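Putative polysaccharide binding proteins (DUF1812) (Bacteroides thetaiotaomicron VPI-5482, PDB 3GF8) is of unproven function but is probably an outer-membrane lipoprotein that takes part in assembling fimbriae. Local coordinates at residues 77-82 with 129-134. Sequence-based numbering, arbitrary orientation. Where two conformers were deposited one is given.
Sequences YQFMAW and INVNFD
Val-131 lays its CG2 methyl over one face of the Phe-79 ring, 3.7 Å from the ring centroid and only 10° off its normal, a CH-pi contact made diagonally across two antiparallel strands. The valine owes this reach to a first torsion of 175°, which sets CG1 anti to the backbone N and leaves CG2 beside that nitrogen, directed at the ring. Ile-129, directly across from Phe-79, adds its CG1 3.8 Å from Phe-79 CB. Beyond the pair, Leu-16 and Val-18 of strand 16-21 and Leu-41 and Val-43 of strand 38-44 also touch the phenylalanine, so its ring is buried among apolar side chains, while Ile-129 stays partly exposed beside Glu-141. On the opposite side of the strand pair, Gln-78 and Asn-130 run side by side with nearly parallel amide planes, and Gln-78 NE2 donates to Asn-130 OD1 at 3.1 Å in a bent bond (138° at the hydrogen). Between the two faces, reciprocal backbone bonds join Tyr-77 with Val-131, the N of the latter lying 2.7 Å from Tyr-77 O, and Phe-79 with Ile-129. The result is an antiparallel strand pair with one apolar flank, consistent with the transthyretin-like beta-sandwich expected from the family's clan.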
ATOM      1  N   TYR A  77      15.133  16.950  16.722  1.00 30.76           N
ATOM      2  CA  TYR A  77      14.211  16.986  15.594  1.00 29.91           C
ATOM      3  C   TYR A  77      13.388  15.703  15.546  1.00 28.84           C
ATOM      4  O   TYR A  77      13.760  14.707  16.150  1.00 29.55           O
ATOM      5  CB  TYR A  77      14.997  17.095  14.282  1.00 26.72           C
ATOM      6  CG  TYR A  77      15.955  18.246  14.261  1.00 26.79           C
ATOM      7  CD1 TYR A  77      15.533  19.532  13.925  1.00 27.23           C
ATOM      8  CD2 TYR A  77      17.285  18.062  14.602  1.00 25.80           C
ATOM      9  CE1 TYR A  77      16.432  20.598  13.920  1.00 31.94           C
ATOM     10  CE2 TYR A  77      18.175  19.095  14.581  1.00 24.75           C
ATOM     11  CZ  TYR A  77      17.755  20.360  14.263  1.00 29.64           C
ATOM     12  OH  TYR A  77      18.671  21.370  14.255  1.00 33.96           O
ATOM     13  N   GLN A  78      12.278  15.741  14.823  1.00 26.10           N
ATOM     14  CA  GLN A  78      11.658  14.516  14.343  1.00 23.54           C
ATOM     15  C   GLN A  78      11.725  14.464  12.836  1.00 24.14           C
ATOM     16  O   GLN A  78      11.550  15.483  12.180  1.00 23.91           O
ATOM     17  CB  GLN A  78      10.235  14.413  14.803  1.00 21.41           C
ATOM     18  CG  GLN A  78      10.127  14.368  16.295  1.00 28.82           C
ATOM     19  CD  GLN A  78       8.724  14.120  16.752  1.00 35.97           C
ATOM     20  OE1 GLN A  78       7.842  14.948  16.556  1.00 41.33           O
ATOM     21  NE2 GLN A  78       8.510  12.973  17.389  1.00 45.79           N
ATOM     22  N   PHE A  79      12.054  13.289  12.295  1.00 23.72           N
ATOM     23  CA  PHE A  79      12.058  13.074  10.857  1.00 23.67           C
ATOM     24  C   PHE A  79      11.018  12.029  10.542  1.00 25.90           C
ATOM     25  O   PHE A  79      10.765  11.108  11.339  1.00 27.17           O
ATOM     26  CB  PHE A  79      13.382  12.497  10.298  1.00 23.96           C
ATOM     27  CG  PHE A  79      14.639  13.354  10.483  1.00 23.00           C
ATOM     28  CD1 PHE A  79      14.612  14.648  10.977  1.00 27.69           C
ATOM     29  CD2 PHE A  79      15.881  12.811  10.100  1.00 23.16           C
ATOM     30  CE1 PHE A  79      15.812  15.374  11.135  1.00 21.20           C
ATOM     31  CE2 PHE A  79      17.057  13.505  10.243  1.00 27.44           C
ATOM     32  CZ  PHE A  79      17.033  14.810  10.756  1.00 17.07           C
HETATM   33  N   MSE A  80      10.440  12.167   9.353  1.00 26.62           N
HETATM   34  CA  MSE A  80       9.643  11.121   8.745  0.90 25.00           C
HETATM   35  C   MSE A  80       9.786  11.294   7.244  1.00 24.93           C
HETATM   36  O   MSE A  80      10.430  12.232   6.808  1.00 28.04           O
HETATM   37  CB  MSE A  80       8.173  11.119   9.255  0.90 24.01           C
HETATM   38  CG  MSE A  80       7.352  12.374   9.083  0.90 22.95           C
HETATM   39 SE   MSE A  80       6.652  12.584   7.324  0.68 23.89          SE
HETATM   40  CE  MSE A  80       5.525  10.978   7.140  0.90 29.95           C
ATOM     41  N   ALA A  81       9.243  10.371   6.454  1.00 24.58           N
ATOM     42  CA  ALA A  81       9.332  10.519   5.020  1.00 23.11           C
ATOM     43  C   ALA A  81       8.137   9.916   4.288  1.00 23.94           C
ATOM     44  O   ALA A  81       7.405   9.120   4.850  1.00 21.54           O
ATOM     45  CB  ALA A  81      10.619   9.925   4.501  1.00 18.60           C
ATOM     46  N   TRP A  82       7.929  10.379   3.047  1.00 23.36           N
ATOM     47  CA  TRP A  82       7.104   9.683   2.065  1.00 24.18           C
ATOM     48  C   TRP A  82       8.026   9.393   0.895  1.00 23.48           C
ATOM     49  O   TRP A  82       8.827  10.241   0.482  1.00 22.63           O
ATOM     50  CB  TRP A  82       5.949  10.548   1.584  1.00 25.92           C
ATOM     51  CG  TRP A  82       4.834  10.706   2.541  1.00 24.88           C
ATOM     52  CD1 TRP A  82       4.484  11.851   3.214  1.00 25.45           C
ATOM     53  CD2 TRP A  82       3.885   9.699   2.935  1.00 22.87           C
ATOM     54  NE1 TRP A  82       3.381  11.607   4.005  1.00 31.62           N
ATOM     55  CE2 TRP A  82       2.993  10.302   3.849  1.00 18.23           C
ATOM     56  CE3 TRP A  82       3.699   8.349   2.594  1.00 21.12           C
ATOM     57  CZ2 TRP A  82       1.941   9.603   4.436  1.00 32.14           C
ATOM     58  CZ3 TRP A  82       2.659   7.656   3.168  1.00 25.96           C
ATOM     59  CH2 TRP A  82       1.784   8.277   4.072  1.00 29.63           C
ATOM     60  N   ILE A 129      10.991   9.343  13.469  1.00 28.09           N
ATOM     61  CA  ILE A 129      12.085   9.095  14.406  1.00 28.14           C
ATOM     62  C   ILE A 129      12.479  10.378  15.152  1.00 29.50           C
ATOM     63  O   ILE A 129      12.328  11.503  14.637  1.00 28.38           O
ATOM     64  CB  ILE A 129      13.307   8.517  13.677  1.00 31.16           C
ATOM     65  CG1 ILE A 129      13.775   9.470  12.566  1.00 26.81           C
ATOM     66  CG2 ILE A 129      12.978   7.133  13.078  1.00 21.62           C
ATOM     67  CD1 ILE A 129      15.186   9.181  12.078  1.00 21.12           C
ATOM     68  N   ASN A 130      12.971  10.219  16.376  1.00 29.17           N
ATOM     69  CA  ASN A 130      13.521  11.350  17.125  1.00 28.64           C
ATOM     70  C   ASN A 130      14.983  11.429  16.838  1.00 26.48           C
ATOM     71  O   ASN A 130      15.646  10.433  16.861  1.00 30.49           O
ATOM     72  CB  ASN A 130      13.293  11.170  18.616  1.00 28.28           C
ATOM     73  CG  ASN A 130      11.833  11.201  18.957  1.00 32.36           C
ATOM     74  OD1 ASN A 130      11.160  12.208  18.725  1.00 38.07           O
ATOM     75  ND2 ASN A 130      11.313  10.083  19.479  1.00 32.46           N
ATOM     76  N   VAL A 131      15.478  12.610  16.526  1.00 28.45           N
ATOM     77  CA  VAL A 131      16.873  12.793  16.126  1.00 28.33           C
ATOM     78  C   VAL A 131      17.513  13.830  17.052  1.00 29.71           C
ATOM     79  O   VAL A 131      16.988  14.935  17.230  1.00 31.00           O
ATOM     80  CB  VAL A 131      16.978  13.252  14.670  1.00 26.13           C
ATOM     81  CG1 VAL A 131      18.423  13.559  14.314  1.00 24.82           C
ATOM     82  CG2 VAL A 131      16.410  12.178  13.764  1.00 22.72           C
ATOM     83  N   ASN A 132      18.626  13.453  17.676  1.00 30.22           N
ATOM     84  CA  ASN A 132      19.360  14.367  18.542  1.00 30.31           C
ATOM     85  C   ASN A 132      20.725  14.495  17.920  1.00 29.13           C
ATOM     86  O   ASN A 132      21.449  13.522  17.875  1.00 28.48           O
ATOM     87  CB  ASN A 132      19.443  13.810  19.962  1.00 29.82           C
ATOM     88  CG  ASN A 132      20.213  14.725  20.924  1.00 40.29           C
ATOM     89  OD1 ASN A 132      20.886  15.682  20.515  1.00 41.90           O
ATOM     90  ND2 ASN A 132      20.112  14.422  22.218  1.00 40.55           N
ATOM     91  N   PHE A 133      21.045  15.683  17.409  1.00 27.42           N
ATOM     92  CA  PHE A 133      22.297  15.943  16.710  1.00 27.09           C
ATOM     93  C   PHE A 133      23.030  17.064  17.452  1.00 28.47           C
ATOM     94  O   PHE A 133      22.555  18.203  17.489  1.00 24.90           O
ATOM     95  CB  PHE A 133      21.985  16.376  15.274  1.00 26.36           C
ATOM     96  CG  PHE A 133      23.196  16.692  14.421  1.00 28.41           C
ATOM     97  CD1 PHE A 133      24.142  15.712  14.132  1.00 36.20           C
ATOM     98  CD2 PHE A 133      23.347  17.955  13.846  1.00 34.61           C
ATOM     99  CE1 PHE A 133      25.248  15.981  13.328  1.00 35.44           C
ATOM    100  CE2 PHE A 133      24.449  18.234  13.037  1.00 35.21           C
ATOM    101  CZ  PHE A 133      25.403  17.230  12.776  1.00 33.81           C
ATOM    102  N   ASP A 134      24.189  16.757  18.027  1.00 28.88           N
ATOM    103  CA  ASP A 134      24.948  17.792  18.743  1.00 31.41           C
ATOM    104  C   ASP A 134      26.137  18.368  17.975  1.00 31.11           C
ATOM    105  O   ASP A 134      26.857  19.210  18.498  1.00 32.84           O
ATOM    106  CB  ASP A 134      25.376  17.298  20.124  1.00 33.29           C
ATOM    107  CG  ASP A 134      26.398  16.186  20.082  1.00 34.71           C
ATOM    108  OD1 ASP A 134      27.129  16.009  19.078  1.00 37.95           O
ATOM    109  OD2 ASP A 134      26.474  15.500  21.112  1.00 39.90           O
TER